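Local coordinates for fructosyl amine: oxygen oxidoreductase (Aspergillus fumigatus, PDB 3DJE), which binds FAD and acts as a deglycating fructosamine oxidase (amadoriase II), oxidising fructosyl amino acids with molecular oxygen, at residues 98-103 with 258-263; 132-137 with 252-257; 237-242 with 327-332; 282-287 with 419-424. One frame throughout, in Å; residues are numbered along the deposited sequence. Where two conformers were deposited one is given.

Interaction 1: residues 98-103 with 258-263; sequences MSACSQ and FNIERG
M98 pairs with F258 and S99 with N259 in a short parallel ladder, in which I260 N donates to S99 O at 2.9 Å and S99 N gives a weak bond to F258 O. S99 OG also donates to F258 O, at 2.9 Å, from a position tilted out of the carbonyl plane. The selenomethionine M98, bent at chi2 and chi3, runs beside F258 with M98 SE obliquely placed 4.2 Å from the F258 ring centroid, while CE reaches I260 CG2. Beyond the ladder, E261 closes the contact with its carboxylate. E261 OE2 takes C101 N on the anti side and S102 N on the syn lone pair, both at 2.7 Å, and E261 OE1 accepts from S102 OG at 2.8 Å; three bonds thus fix the carboxylate where S102 N-caps helix 103-113. C101 SG lies 3.6 Å from R262 NH2, over one guanidinium face, and receives a weak bond from N259 ND2. N259, with CG anti to the backbone N (chi1 -179°), sends OD1 to E261 N in an Asx turn. R262 and G263 both face N259 in a classic beta bulge. Through F258, which touches the bound fructose thioether, this strand-end pairing helps line the ligand pocket.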
loop_
_atom_site.group_PDB
_atom_site.type_symbol
_atom_site.label_atom_id
_atom_site.label_comp_id
_atom_site.label_asym_id
_atom_site.label_seq_id
_atom_site.Cartn_x
_atom_site.Cartn_y
_atom_site.Cartn_z
HETATM N N MSE A 98 12.281 10.402 -9.303
HETATM C CA MSE A 98 11.022 10.107 -10.002
HETATM C C MSE A 98 11.210 10.420 -11.486
HETATM O O MSE A 98 11.580 11.537 -11.833
HETATM C CB MSE A 98 9.894 10.965 -9.432
HETATM C CG MSE A 98 9.483 10.579 -8.018
HETATM SE SE MSE A 98 8.655 8.841 -8.044
HETATM C CE MSE A 98 7.036 9.292 -9.057
ATOM N N SER A 99 10.964 9.439 -12.347
ATOM C CA SER A 99 11.301 9.577 -13.775
ATOM C C SER A 99 10.281 8.877 -14.663
ATOM O O SER A 99 9.433 8.131 -14.170
ATOM C CB SER A 99 12.698 9.021 -14.043
ATOM O OG SER A 99 12.762 7.652 -13.705
ATOM N N ALA A 100 10.357 9.153 -15.965
ATOM C CA ALA A 100 9.509 8.505 -16.966
ATOM C C ALA A 100 10.243 8.525 -18.303
ATOM O O ALA A 100 11.377 9.000 -18.379
ATOM C CB ALA A 100 8.148 9.205 -17.072
ATOM N N CYS A 101 9.604 7.987 -19.340
ATOM C CA CYS A 101 10.254 7.862 -20.655
ATOM C C CYS A 101 9.424 8.438 -21.810
ATOM O O CYS A 101 9.934 9.222 -22.633
ATOM C CB CYS A 101 10.559 6.404 -20.944
ATOM S SG CYS A 101 11.729 5.670 -19.810
ATOM N N SER A 102 8.163 8.034 -21.882
ATOM C CA SER A 102 7.280 8.432 -22.984
ATOM C C SER A 102 6.659 9.804 -22.740
ATOM O O SER A 102 6.687 10.327 -21.613
ATOM C CB SER A 102 6.188 7.374 -23.188
ATOM O OG SER A 102 5.195 7.455 -22.170
ATOM N N GLN A 103 6.086 10.398 -23.783
ATOM C CA GLN A 103 5.418 11.681 -23.603
ATOM C C GLN A 103 4.242 11.563 -22.638
ATOM O O GLN A 103 4.070 12.420 -21.770
ATOM C CB GLN A 103 4.969 12.303 -24.927
ATOM C CG GLN A 103 4.490 13.756 -24.774
ATOM C CD GLN A 103 5.512 14.643 -24.061
ATOM O OE1 GLN A 103 6.606 14.888 -24.577
ATOM N NE2 GLN A 103 5.162 15.118 -22.869
ATOM N N PHE A 258 13.106 5.374 -9.105
ATOM C CA PHE A 258 11.719 5.097 -9.477
ATOM C C PHE A 258 11.434 5.652 -10.869
ATOM O O PHE A 258 11.652 6.832 -11.121
ATOM C CB PHE A 258 10.817 5.751 -8.425
ATOM C CG PHE A 258 9.416 5.170 -8.306
ATOM C CD1 PHE A 258 8.959 4.708 -7.069
ATOM C CD2 PHE A 258 8.533 5.154 -9.384
ATOM C CE1 PHE A 258 7.655 4.203 -6.908
ATOM C CE2 PHE A 258 7.220 4.637 -9.236
ATOM C CZ PHE A 258 6.785 4.166 -7.989
ATOM N N ASN A 259 11.009 4.786 -11.784
ATOM C CA ASN A 259 10.520 5.230 -13.090
ATOM C C ASN A 259 9.114 4.686 -13.231
ATOM O O ASN A 259 8.894 3.470 -13.140
ATOM C CB ASN A 259 11.428 4.741 -14.226
ATOM C CG ASN A 259 10.964 5.213 -15.600
ATOM O OD1 ASN A 259 9.846 4.931 -16.020
ATOM N ND2 ASN A 259 11.847 5.902 -16.324
ATOM N N ILE A 260 8.172 5.591 -13.462
ATOM C CA ILE A 260 6.753 5.242 -13.422
ATOM C C ILE A 260 6.305 4.404 -14.624
ATOM O O ILE A 260 5.165 3.950 -14.670
ATOM C CB ILE A 260 5.865 6.491 -13.222
ATOM C CG1 ILE A 260 5.865 7.387 -14.467
ATOM C CG2 ILE A 260 6.329 7.266 -11.986
ATOM C CD1 ILE A 260 4.885 8.547 -14.392
ATOM N N GLU A 261 7.214 4.192 -15.572
ATOM C CA GLU A 261 6.953 3.314 -16.714
ATOM C C GLU A 261 7.812 2.055 -16.736
ATOM O O GLU A 261 7.761 1.288 -17.705
ATOM C CB GLU A 261 7.187 4.085 -18.020
ATOM C CG GLU A 261 6.260 5.271 -18.192
ATOM C CD GLU A 261 6.403 5.883 -19.551
ATOM O OE1 GLU A 261 5.798 5.341 -20.514
ATOM O OE2 GLU A 261 7.120 6.893 -19.645
ATOM N N ARG A 262 8.613 1.838 -15.694
ATOM C CA ARG A 262 9.527 0.706 -15.685
ATOM C C ARG A 262 9.502 -0.025 -14.350
ATOM O O ARG A 262 9.388 -1.249 -14.297
ATOM C CB ARG A 262 10.964 1.153 -15.993
ATOM C CG ARG A 262 11.136 1.880 -17.329
ATOM C CD ARG A 262 11.024 0.894 -18.492
ATOM N NE ARG A 262 11.400 1.528 -19.756
ATOM C CZ ARG A 262 10.553 2.108 -20.603
ATOM N NH1 ARG A 262 9.251 2.135 -20.351
ATOM N NH2 ARG A 262 11.018 2.669 -21.721
ATOM N N GLY A 263 9.624 0.728 -13.266
ATOM C CA GLY A 263 9.744 0.104 -11.962
ATOM C C GLY A 263 10.625 0.875 -11.003
ATOM O O GLY A 263 11.058 2.006 -11.273
#

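Interaction 2: residues 132-137 with 252-257; sequences KLAPEG and KNIPVI
L133, A134 and P135, in the loop between helix 127-131 and strand 147-151, pack by mainly apolar contact against I254 and P255, which lead into strand 256-259, and I257 within it. The nearest backbones, at A134 and I254, keep their CA atoms 5.7 Å apart; 132-137 is not a strand, and the two backbones are not paired. L133 makes the widest contact. Its CG stands anti to the carbonyl carbon (chi1 -66°), and the extended chi2 carries L133 CD1 to within 3.9 Å of I257 CD1, where methyl meets methyl and the two side chains cross at a slant. L133 CB also looks across at P255 CG, 4.2 Å away, and the backbone oxygen L133 O rests 3.3 Å from P255 CD. Further out, the CG2 branch of I254 serves two neighbours: A134 CB approaches it to 3.6 Å, and P135 CD flanks it more loosely at 4.2 Å. The inner end is covered by L97, which touches both L133 and I257, and by F150, which meets L133 and P255. Well away from both ligands, this is plain loop-on-strand packing, in which 132-137 lies against the lead-in and first residues of strand 256-259, beside neighbouring strands 96-100 and 147-151.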
loop_
_atom_site.group_PDB
_atom_site.type_symbol
_atom_site.label_atom_id
_atom_site.label_comp_id
_atom_site.label_asym_id
_atom_site.label_seq_id
_atom_site.Cartn_x
_atom_site.Cartn_y
_atom_site.Cartn_z
ATOM N N LYS A 132 25.340 8.961 -11.565
ATOM C CA LYS A 132 25.982 9.694 -10.476
ATOM C C LYS A 132 25.128 9.756 -9.210
ATOM O O LYS A 132 25.552 10.332 -8.196
ATOM C CB LYS A 132 26.351 11.113 -10.935
ATOM C CG LYS A 132 27.616 11.184 -11.799
ATOM C CD LYS A 132 27.667 12.466 -12.631
ATOM C CE LYS A 132 28.871 12.500 -13.595
ATOM N NZ LYS A 132 30.073 13.169 -13.007
ATOM N N LEU A 133 23.928 9.180 -9.257
ATOM C CA LEU A 133 23.073 9.132 -8.056
ATOM C C LEU A 133 23.571 8.122 -7.013
ATOM O O LEU A 133 23.076 8.077 -5.879
ATOM C CB LEU A 133 21.615 8.827 -8.430
ATOM C CG LEU A 133 20.882 9.899 -9.245
ATOM C CD1 LEU A 133 19.497 9.397 -9.654
ATOM C CD2 LEU A 133 20.796 11.220 -8.490
ATOM N N ALA A 134 24.527 7.296 -7.421
ATOM C CA ALA A 134 25.097 6.264 -6.566
ATOM C C ALA A 134 26.591 6.162 -6.836
ATOM O O ALA A 134 27.061 6.640 -7.877
ATOM C CB ALA A 134 24.422 4.923 -6.832
ATOM N N PRO A 135 27.347 5.549 -5.901
ATOM C CA PRO A 135 28.763 5.303 -6.161
ATOM C C PRO A 135 29.020 4.546 -7.455
ATOM O O PRO A 135 28.167 3.785 -7.926
ATOM C CB PRO A 135 29.199 4.453 -4.964
ATOM C CG PRO A 135 28.309 4.860 -3.875
ATOM C CD PRO A 135 26.961 5.106 -4.547
ATOM N N GLU A 136 30.212 4.737 -8.007
ATOM C CA GLU A 136 30.604 4.048 -9.223
ATOM C C GLU A 136 30.511 2.543 -9.011
ATOM O O GLU A 136 31.005 2.019 -8.009
ATOM C CB GLU A 136 32.030 4.447 -9.607
ATOM C CG GLU A 136 32.246 4.562 -11.100
ATOM C CD GLU A 136 33.558 5.247 -11.437
ATOM O OE1 GLU A 136 33.973 6.159 -10.677
ATOM O OE2 GLU A 136 34.170 4.873 -12.462
ATOM N N GLY A 137 29.846 1.861 -9.939
ATOM C CA GLY A 137 29.674 0.414 -9.863
ATOM C C GLY A 137 28.276 -0.024 -9.469
ATOM O O GLY A 137 27.928 -1.210 -9.593
ATOM N N LYS A 252 24.816 0.766 -0.115
ATOM C CA LYS A 252 24.194 1.389 1.068
ATOM C C LYS A 252 23.851 2.868 0.857
ATOM O O LYS A 252 24.625 3.616 0.257
ATOM C CB LYS A 252 25.082 1.225 2.313
ATOM C CG LYS A 252 24.411 1.635 3.638
ATOM C CD LYS A 252 25.326 1.411 4.847
ATOM C CE LYS A 252 24.692 1.919 6.143
ATOM N NZ LYS A 252 23.580 1.050 6.609
ATOM N N ASN A 253 22.679 3.269 1.346
ATOM C CA ASN A 253 22.251 4.678 1.389
ATOM C C ASN A 253 21.872 5.313 0.046
ATOM O O ASN A 253 21.616 6.518 -0.011
ATOM C CB ASN A 253 23.288 5.563 2.115
ATOM C CG ASN A 253 23.606 5.072 3.524
ATOM O OD1 ASN A 253 22.709 4.867 4.342
ATOM N ND2 ASN A 253 24.894 4.903 3.814
ATOM N N ILE A 254 21.820 4.516 -1.023
ATOM C CA ILE A 254 21.428 5.046 -2.329
ATOM C C ILE A 254 19.981 5.548 -2.262
ATOM O O ILE A 254 19.179 5.040 -1.468
ATOM C CB ILE A 254 21.592 4.022 -3.494
ATOM C CG1 ILE A 254 20.749 2.764 -3.262
ATOM C CG2 ILE A 254 23.084 3.696 -3.740
ATOM C CD1 ILE A 254 20.621 1.855 -4.491
ATOM N N PRO A 255 19.644 6.555 -3.080
ATOM C CA PRO A 255 18.258 7.014 -3.078
ATOM C C PRO A 255 17.330 5.977 -3.694
ATOM O O PRO A 255 17.792 5.069 -4.383
ATOM C CB PRO A 255 18.300 8.272 -3.953
ATOM C CG PRO A 255 19.481 8.079 -4.845
ATOM C CD PRO A 255 20.493 7.328 -4.010
ATOM N N VAL A 256 16.034 6.107 -3.435
ATOM C CA VAL A 256 15.045 5.281 -4.131
ATOM C C VAL A 256 15.076 5.687 -5.598
ATOM O O VAL A 256 15.025 6.874 -5.915
ATOM C CB VAL A 256 13.640 5.514 -3.569
ATOM C CG1 VAL A 256 12.617 4.675 -4.321
ATOM C CG2 VAL A 256 13.626 5.192 -2.068
ATOM N N ILE A 257 15.172 4.694 -6.480
ATOM C CA ILE A 257 15.205 4.919 -7.934
ATOM C C ILE A 257 13.864 4.458 -8.501
ATOM O O ILE A 257 13.527 3.287 -8.390
ATOM C CB ILE A 257 16.368 4.138 -8.587
ATOM C CG1 ILE A 257 17.712 4.561 -7.977
ATOM C CG2 ILE A 257 16.334 4.286 -10.119
ATOM C CD1 ILE A 257 18.080 6.023 -8.184
#

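Interaction 3: residues 237-242 with 327-332; sequences TLVHIA and RPFSFA
The F329 ring lies against V239, whose CG1 sits over one face, 3.9 Å from the ring centroid and near its normal, in a CH-pi contact. I241 CG1 meets the same ring at its edge, 3.9 Å from F329 CD1, while A332 CB backs V239 CG1. The F331 and H240 rings form an edge-to-face pair, planes at 61°: F331, with CG anti to the backbone N (chi1 179°), brings CD2 over the centre of the imidazole. L238 CD1 touches F331 CE2 further along. Between these groups run the backbone bonds H240 N to F331 O and S330 N to H240 O, each 2.8 Å, with V239 and A332 an antiparallel non-hydrogen-bonded pair. The ladder opens toward R327, where two waters take over. One accepts from A242 N and donates to P328 O; the other donates to A242 O at 2.6 Å and accepts from R327 NH1 at 3.2 Å, lying in the guanidinium plane. Outside partners hold the polar ends, E274 at H240 ND1 and E247 in a salt bridge with R327. Helix 307-320 covers the V239, I241 and F329 side, strand 274-289 runs along the other edge of 232-242, and L238 approaches the bound FAD.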
loop_
_atom_site.group_PDB
_atom_site.type_symbol
_atom_site.label_atom_id
_atom_site.label_comp_id
_atom_site.label_asym_id
_atom_site.label_seq_id
_atom_site.Cartn_x
_atom_site.Cartn_y
_atom_site.Cartn_z
ATOM N N THR A 237 3.593 -6.764 -8.098
ATOM C CA THR A 237 4.590 -7.799 -8.069
ATOM C C THR A 237 5.892 -7.244 -7.493
ATOM O O THR A 237 6.262 -6.096 -7.747
ATOM C CB THR A 237 4.817 -8.358 -9.509
ATOM O OG1 THR A 237 4.742 -7.280 -10.457
ATOM C CG2 THR A 237 3.729 -9.353 -9.841
ATOM N N LEU A 238 6.572 -8.056 -6.691
ATOM C CA LEU A 238 7.847 -7.660 -6.097
ATOM C C LEU A 238 8.789 -8.857 -5.993
ATOM O O LEU A 238 8.344 -10.012 -5.841
ATOM C CB LEU A 238 7.627 -7.023 -4.709
ATOM C CG LEU A 238 7.202 -7.936 -3.544
ATOM C CD1 LEU A 238 8.377 -8.551 -2.786
ATOM C CD2 LEU A 238 6.277 -7.175 -2.567
ATOM N N VAL A 239 10.085 -8.569 -6.073
ATOM C CA VAL A 239 11.130 -9.575 -5.870
ATOM C C VAL A 239 12.231 -8.991 -4.985
ATOM O O VAL A 239 12.334 -7.771 -4.855
ATOM C CB VAL A 239 11.769 -10.069 -7.219
ATOM C CG1 VAL A 239 10.699 -10.544 -8.183
ATOM C CG2 VAL A 239 12.656 -8.982 -7.853
ATOM N N HIS A 240 13.033 -9.866 -4.384
ATOM C CA HIS A 240 14.294 -9.486 -3.741
ATOM C C HIS A 240 15.467 -10.158 -4.468
ATOM O O HIS A 240 15.349 -11.303 -4.916
ATOM C CB HIS A 240 14.331 -9.983 -2.298
ATOM C CG HIS A 240 13.313 -9.355 -1.387
ATOM N ND1 HIS A 240 13.341 -9.538 -0.021
ATOM C CD2 HIS A 240 12.262 -8.534 -1.637
ATOM C CE1 HIS A 240 12.332 -8.880 0.530
ATOM N NE2 HIS A 240 11.671 -8.252 -0.427
ATOM N N ILE A 241 16.585 -9.449 -4.533
ATOM C CA ILE A 241 17.886 -10.025 -4.902
ATOM C C ILE A 241 18.849 -9.870 -3.717
ATOM O O ILE A 241 19.023 -8.769 -3.207
ATOM C CB ILE A 241 18.446 -9.352 -6.175
ATOM C CG1 ILE A 241 17.611 -9.790 -7.375
ATOM C CG2 ILE A 241 19.951 -9.689 -6.398
ATOM C CD1 ILE A 241 17.920 -9.040 -8.664
ATOM N N ALA A 242 19.452 -10.981 -3.280
ATOM C CA ALA A 242 20.400 -10.954 -2.156
ATOM C C ALA A 242 21.814 -10.638 -2.616
ATOM O O ALA A 242 22.407 -11.394 -3.401
ATOM C CB ALA A 242 20.388 -12.275 -1.395
ATOM N N ARG A 327 20.886 -12.225 -11.809
ATOM C CA ARG A 327 20.913 -12.830 -10.478
ATOM C C ARG A 327 19.604 -13.555 -10.154
ATOM O O ARG A 327 18.516 -13.054 -10.461
ATOM C CB ARG A 327 21.177 -11.768 -9.406
ATOM C CG ARG A 327 22.492 -11.028 -9.536
ATOM C CD ARG A 327 23.679 -11.843 -9.072
ATOM N NE ARG A 327 24.879 -11.002 -9.045
ATOM C CZ ARG A 327 25.340 -10.361 -7.975
ATOM N NH1 ARG A 327 24.725 -10.460 -6.804
ATOM N NH2 ARG A 327 26.433 -9.619 -8.076
ATOM N N PRO A 328 19.701 -14.739 -9.520
ATOM C CA PRO A 328 18.473 -15.394 -9.084
ATOM C C PRO A 328 17.770 -14.554 -8.025
ATOM O O PRO A 328 18.436 -13.869 -7.237
ATOM C CB PRO A 328 18.974 -16.701 -8.458
ATOM C CG PRO A 328 20.380 -16.426 -8.066
ATOM C CD PRO A 328 20.897 -15.528 -9.168
ATOM N N PHE A 329 16.443 -14.596 -8.026
ATOM C CA PHE A 329 15.655 -13.946 -6.966
ATOM C C PHE A 329 15.720 -14.759 -5.678
ATOM O O PHE A 329 15.678 -15.993 -5.716
ATOM C CB PHE A 329 14.197 -13.796 -7.386
ATOM C CG PHE A 329 13.991 -13.021 -8.658
ATOM C CD1 PHE A 329 14.853 -11.985 -9.025
ATOM C CD2 PHE A 329 12.896 -13.299 -9.473
ATOM C CE1 PHE A 329 14.643 -11.259 -10.199
ATOM C CE2 PHE A 329 12.669 -12.573 -10.644
ATOM C CZ PHE A 329 13.543 -11.555 -11.012
ATOM N N SER A 330 15.808 -14.071 -4.541
ATOM C CA SER A 330 15.823 -14.753 -3.241
ATOM C C SER A 330 14.422 -14.827 -2.624
ATOM O O SER A 330 14.192 -15.594 -1.683
ATOM C CB SER A 330 16.758 -14.039 -2.275
ATOM O OG SER A 330 16.336 -12.697 -2.118
ATOM N N PHE A 331 13.507 -14.003 -3.143
ATOM C CA PHE A 331 12.127 -13.932 -2.665
ATOM C C PHE A 331 11.286 -13.270 -3.751
ATOM O O PHE A 331 11.779 -12.413 -4.485
ATOM C CB PHE A 331 12.052 -13.127 -1.352
ATOM C CG PHE A 331 10.647 -12.983 -0.801
ATOM C CD1 PHE A 331 9.986 -14.076 -0.256
ATOM C CD2 PHE A 331 9.993 -11.749 -0.835
ATOM C CE1 PHE A 331 8.674 -13.961 0.252
ATOM C CE2 PHE A 331 8.696 -11.618 -0.341
ATOM C CZ PHE A 331 8.032 -12.721 0.203
ATOM N N ALA A 332 10.025 -13.682 -3.844
ATOM C CA ALA A 332 9.062 -13.074 -4.766
ATOM C C ALA A 332 7.645 -13.255 -4.261
ATOM O O ALA A 332 7.297 -14.314 -3.723
ATOM C CB ALA A 332 9.193 -13.685 -6.167
HETATM O O HOH W 1 19.507 -13.448 -4.772
HETATM O O HOH W 2 22.483 -12.509 -5.737
#

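Interaction 4: residues 282-287 with 419-424; sequences PGYTNM and MDFHDV
Y284 is sandwiched between M419 and F421, the tightly packed half of this contact. The selenomethionine M419 lays its CE over one face, 3.8 Å from the Y284 ring centroid, with SE set obliquely nearby; the bend at chi3 (-72°) folds the methyl back onto the ring. On the opposite face F421 makes an offset stack, planes 13° apart, and Y284 CB in turn presses on the F421 face, 3.4 Å from F421 CE2. V424 CG2 adds a lighter touch at Y284 CE1. E308 and R312 hold the hydroxyl of Y284. Beneath the rings a parallel ladder runs through M419 N to G283 O, T285 N to M419 O (2.8 Å) and F421 N to T285 O (3.0 Å). On the other face of the sheet D420 distributes its carboxylate. D420 OD1 takes T285 OG1 at 2.7 Å on the anti side and M287 N at 2.9 Å on the syn lone pair, while OD2 receives both N and ND1 of H422, the former closing an Asx turn. Toward solvent, the exposed H422 lies beside N286 and M287 without a hydrogen bond to either; N286 ND2 donates instead to I298 O. H422 ND1 meets D420 OD2 at 2.7 Å, nearly in the ring plane, which probably steadies the imidazole. The contact is a parallel strand addition, the short strand 419-420 extending the mixed sheet beside strand 274-289.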
loop_
_atom_site.group_PDB
_atom_site.type_symbol
_atom_site.label_atom_id
_atom_site.label_comp_id
_atom_site.label_asym_id
_atom_site.label_seq_id
_atom_site.Cartn_x
_atom_site.Cartn_y
_atom_site.Cartn_z
ATOM N N PRO A 282 0.017 -1.369 -14.669
ATOM C CA PRO A 282 -1.293 -0.990 -14.137
ATOM C C PRO A 282 -2.012 -2.001 -13.214
ATOM O O PRO A 282 -3.109 -1.697 -12.749
ATOM C CB PRO A 282 -2.125 -0.709 -15.400
ATOM C CG PRO A 282 -1.102 -0.569 -16.509
ATOM C CD PRO A 282 -0.033 -1.521 -16.141
ATOM N N GLY A 283 -1.391 -3.146 -12.946
ATOM C CA GLY A 283 -1.914 -4.097 -11.963
ATOM C C GLY A 283 -2.548 -5.339 -12.554
ATOM O O GLY A 283 -2.914 -5.356 -13.741
ATOM N N TYR A 284 -2.640 -6.385 -11.728
ATOM C CA TYR A 284 -3.391 -7.613 -12.046
ATOM C C TYR A 284 -4.680 -7.658 -11.236
ATOM O O TYR A 284 -4.663 -7.472 -10.015
ATOM C CB TYR A 284 -2.593 -8.856 -11.668
ATOM C CG TYR A 284 -1.382 -9.135 -12.502
ATOM C CD1 TYR A 284 -1.477 -9.930 -13.641
ATOM C CD2 TYR A 284 -0.126 -8.644 -12.136
ATOM C CE1 TYR A 284 -0.362 -10.196 -14.414
ATOM C CE2 TYR A 284 1.006 -8.913 -12.894
ATOM C CZ TYR A 284 0.878 -9.686 -14.044
ATOM O OH TYR A 284 1.987 -9.963 -14.803
ATOM N N THR A 285 -5.794 -7.920 -11.910
ATOM C CA THR A 285 -7.021 -8.291 -11.216
ATOM C C THR A 285 -7.138 -9.820 -11.194
ATOM O O THR A 285 -6.344 -10.521 -11.818
ATOM C CB THR A 285 -8.261 -7.707 -11.907
ATOM O OG1 THR A 285 -8.266 -8.136 -13.281
ATOM C CG2 THR A 285 -8.261 -6.175 -11.832
ATOM N N ASN A 286 -8.121 -10.334 -10.462
ATOM C CA ASN A 286 -8.433 -11.759 -10.519
ATOM C C ASN A 286 -9.942 -11.913 -10.620
ATOM O O ASN A 286 -10.606 -12.295 -9.655
ATOM C CB ASN A 286 -7.870 -12.500 -9.308
ATOM C CG ASN A 286 -7.976 -14.021 -9.443
ATOM O OD1 ASN A 286 -7.669 -14.584 -10.497
ATOM N ND2 ASN A 286 -8.390 -14.686 -8.369
HETATM N N MSE A 287 -10.457 -11.583 -11.806
HETATM C CA MSE A 287 -11.886 -11.525 -12.094
HETATM C C MSE A 287 -12.501 -12.914 -12.185
HETATM O O MSE A 287 -12.146 -13.710 -13.053
HETATM C CB MSE A 287 -12.143 -10.761 -13.402
HETATM C CG MSE A 287 -11.724 -9.296 -13.382
HETATM SE SE MSE A 287 -12.684 -8.264 -12.027
HETATM C CE MSE A 287 -11.974 -6.491 -12.376
HETATM N N MSE A 419 -4.022 -6.084 -16.203
HETATM C CA MSE A 419 -3.939 -7.504 -16.537
HETATM C C MSE A 419 -4.816 -8.355 -15.623
HETATM O O MSE A 419 -5.481 -7.833 -14.729
HETATM C CB MSE A 419 -2.480 -7.959 -16.478
HETATM C CG MSE A 419 -1.591 -7.178 -17.423
HETATM SE SE MSE A 419 0.268 -7.421 -17.025
HETATM C CE MSE A 419 0.337 -6.367 -15.383
ATOM N N ASP A 420 -4.839 -9.663 -15.870
ATOM C CA ASP A 420 -5.596 -10.579 -15.023
ATOM C C ASP A 420 -4.855 -11.894 -14.824
ATOM O O ASP A 420 -4.260 -12.439 -15.754
ATOM C CB ASP A 420 -7.006 -10.816 -15.590
ATOM C CG ASP A 420 -7.955 -11.424 -14.565
ATOM O OD1 ASP A 420 -8.792 -10.684 -14.007
ATOM O OD2 ASP A 420 -7.850 -12.644 -14.312
ATOM N N PHE A 421 -4.880 -12.397 -13.593
ATOM C CA PHE A 421 -4.148 -13.613 -13.255
ATOM C C PHE A 421 -4.640 -14.852 -14.002
ATOM O O PHE A 421 -3.891 -15.820 -14.145
ATOM C CB PHE A 421 -4.173 -13.848 -11.740
ATOM C CG PHE A 421 -3.215 -12.967 -10.971
ATOM C CD1 PHE A 421 -1.836 -13.051 -11.190
ATOM C CD2 PHE A 421 -3.686 -12.070 -10.010
ATOM C CE1 PHE A 421 -0.938 -12.237 -10.475
ATOM C CE2 PHE A 421 -2.788 -11.245 -9.289
ATOM C CZ PHE A 421 -1.421 -11.337 -9.521
ATOM N N HIS A 422 -5.891 -14.818 -14.466
ATOM C CA HIS A 422 -6.423 -15.915 -15.289
ATOM C C HIS A 422 -5.652 -16.071 -16.602
ATOM O O HIS A 422 -5.668 -17.146 -17.209
ATOM C CB HIS A 422 -7.921 -15.733 -15.566
ATOM C CG HIS A 422 -8.780 -15.940 -14.357
ATOM N ND1 HIS A 422 -9.159 -14.905 -13.528
ATOM C CD2 HIS A 422 -9.317 -17.065 -13.827
ATOM C CE1 HIS A 422 -9.901 -15.384 -12.544
ATOM N NE2 HIS A 422 -10.012 -16.691 -12.702
ATOM N N ASP A 423 -4.991 -14.997 -17.035
ATOM C CA ASP A 423 -4.166 -15.006 -18.251
ATOM C C ASP A 423 -2.740 -15.494 -18.002
ATOM O O ASP A 423 -1.984 -15.726 -18.950
ATOM C CB ASP A 423 -4.125 -13.614 -18.890
ATOM C CG ASP A 423 -5.496 -13.113 -19.320
ATOM O OD1 ASP A 423 -6.439 -13.923 -19.455
ATOM O OD2 ASP A 423 -5.634 -11.889 -19.528
ATOM N N VAL A 424 -2.374 -15.649 -16.730
ATOM C CA VAL A 424 -1.035 -16.101 -16.357
ATOM C C VAL A 424 -0.963 -17.622 -16.403
ATOM O O VAL A 424 -1.772 -18.302 -15.764
ATOM C CB VAL A 424 -0.622 -15.582 -14.950
ATOM C CG1 VAL A 424 0.769 -16.097 -14.565
ATOM C CG2 VAL A 424 -0.661 -14.060 -14.926
#

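How the interactions relate
All four contacts reach the same mixed sheet, interaction 2 through strand 256-259 alone. Interactions 1 and 2 share that strand, with centres about 17 Å apart: the former is buried, touching the bound ligand through F258 and carrying its carboxylate bonds at the other end, the latter a smaller, partly buried apolar patch. Interactions 3 and 4, also partly buried, with exposed P328 and H422 respectively, use the adjacent strands 232-242 and 274-289 and touch where T237 CG2 meets Y284 CE2 at 4.1 Å. Pairing is parallel in interactions 1 and 4, each with a carboxylate accepting backbone N-H groups beyond the ladder, but antiparallel in interaction 3, whose frayed end is bridged by water.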